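Local coordinates for diaphanous protein (Entamoeba histolytica, PDB 4DVG), which is a diaphanous-family formin whose GTPase-binding and FH3 region probably binds Rho-type GTPases and takes part in regulating actin assembly, at residues S263-I267 and G268-E272. Residues are numbered along the deposited sequence; the frame is centred on the assembly and turned at random.
Sequences SFIEI and GLVNE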
# COMPACT_ATOMS: atom_id res chain seq x y z
N SER B 263 23.64 -16.34 20.42
CA SER B 263 23.37 -14.90 20.54
C SER B 263 21.91 -14.61 20.93
O SER B 263 21.64 -13.69 21.69
CB SER B 263 23.59 -14.17 19.21
OG SER B 263 24.85 -14.41 18.64
N PHE B 264 20.98 -15.38 20.39
CA PHE B 264 19.58 -15.17 20.71
C PHE B 264 19.26 -15.74 22.08
O PHE B 264 18.51 -15.15 22.84
CB PHE B 264 18.65 -15.79 19.64
CG PHE B 264 18.45 -14.92 18.44
CD1 PHE B 264 17.59 -13.83 18.49
CD2 PHE B 264 19.12 -15.18 17.24
CE1 PHE B 264 17.41 -13.02 17.37
CE2 PHE B 264 18.95 -14.37 16.12
CZ PHE B 264 18.09 -13.29 16.19
N ILE B 265 19.82 -16.90 22.39
CA ILE B 265 19.65 -17.44 23.72
C ILE B 265 20.18 -16.44 24.74
O ILE B 265 19.55 -16.20 25.78
CB ILE B 265 20.37 -18.76 23.89
CG1 ILE B 265 19.61 -19.87 23.17
CG2 ILE B 265 20.51 -19.10 25.37
CD1 ILE B 265 20.48 -21.04 22.84
N GLU B 266 21.32 -15.85 24.42
CA GLU B 266 22.02 -14.94 25.31
C GLU B 266 21.17 -13.73 25.69
O GLU B 266 21.42 -13.10 26.71
CB GLU B 266 23.32 -14.49 24.64
CG GLU B 266 24.36 -13.87 25.56
CD GLU B 266 25.62 -13.45 24.79
OE1 GLU B 266 25.91 -14.04 23.73
OE2 GLU B 266 26.32 -12.52 25.26
N ILE B 267 20.16 -13.40 24.88
CA ILE B 267 19.35 -12.20 25.11
C ILE B 267 17.89 -12.47 25.45
O ILE B 267 17.05 -11.57 25.39
CB ILE B 267 19.41 -11.20 23.93
CG1 ILE B 267 18.92 -11.87 22.65
CG2 ILE B 267 20.81 -10.65 23.76
CD1 ILE B 267 18.93 -10.97 21.48
N GLY B 268 17.58 -13.71 25.82
CA GLY B 268 16.27 -14.02 26.34
C GLY B 268 15.25 -14.67 25.42
O GLY B 268 14.09 -14.85 25.83
N LEU B 269 15.66 -15.05 24.21
CA LEU B 269 14.78 -15.70 23.25
C LEU B 269 14.07 -16.92 23.79
O LEU B 269 12.85 -17.04 23.68
CB LEU B 269 15.52 -16.12 22.00
CG LEU B 269 14.51 -16.62 20.97
CD1 LEU B 269 13.48 -15.52 20.74
CD2 LEU B 269 15.20 -17.03 19.66
N VAL B 270 14.83 -17.85 24.34
CA VAL B 270 14.23 -19.09 24.79
C VAL B 270 13.09 -18.87 25.78
O VAL B 270 11.99 -19.42 25.62
CB VAL B 270 15.30 -20.02 25.39
CG1 VAL B 270 14.65 -21.19 26.10
CG2 VAL B 270 16.25 -20.49 24.29
N ASN B 271 13.34 -18.06 26.81
CA ASN B 271 12.31 -17.84 27.82
C ASN B 271 11.11 -17.10 27.24
O ASN B 271 10.00 -17.20 27.75
CB ASN B 271 12.88 -17.10 29.04
CG ASN B 271 13.60 -18.04 30.00
OD1 ASN B 271 13.07 -18.40 31.05
ND2 ASN B 271 14.83 -18.43 29.64
N GLU B 272 11.36 -16.38 26.16
CA GLU B 272 10.34 -15.59 25.51
C GLU B 272 9.37 -16.50 24.76
O GLU B 272 8.14 -16.35 24.87
CB GLU B 272 10.97 -14.60 24.55
CG GLU B 272 9.96 -13.66 23.94
OE1 GLU B 272 10.12 -12.35 25.91
OE2 GLU B 272 8.19 -12.38 24.82
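Leu-269 sets its CD2 methyl 3.7 Å from CB of Phe-264, and the two side chains cross at a slant. This is the tightly packed part of the turn. The first torsion of Leu-269 (chi1 -173°) carries CG away from the backbone N, which brings CD2 to the CB end of Phe-264. Both residues are buried. Ile-245 of helix 236-249 touches both, the Phe-264 ring stacks with Phe-222, and Phe-294 of helix 290-309 packs on Leu-269. In the backbone, the N-H of Leu-269 reaches O of Phe-264 at 3.2 Å, and the N-H of Ile-267 comes to the same oxygen from the opposite face of its carbonyl plane. Gly-268 N is bonded to Ile-265 O at 3.2 Å. That N-H points almost straight at the oxygen (170°), yet it sits above the carbonyl plane. The bonds from Leu-269 N to Phe-264 O and from Gly-268 N to Ile-265 O make a Schellman motif, which ends helix 254-265. Gly-268 has the positive phi (100°) expected at C-prime. The same glycine is the N-cap of helix 269-277, and the turn joins the two helices in the mainly helical FH3 region. The more exposed side has Ile-265 and Val-270 lying side by side. CG1 of Ile-265 lies 3.6 Å from CG2 of Val-270, and Trp-298 touches both residues. Glu-266 lies on the exposed side, with a long, weak ion pair to Lys-220.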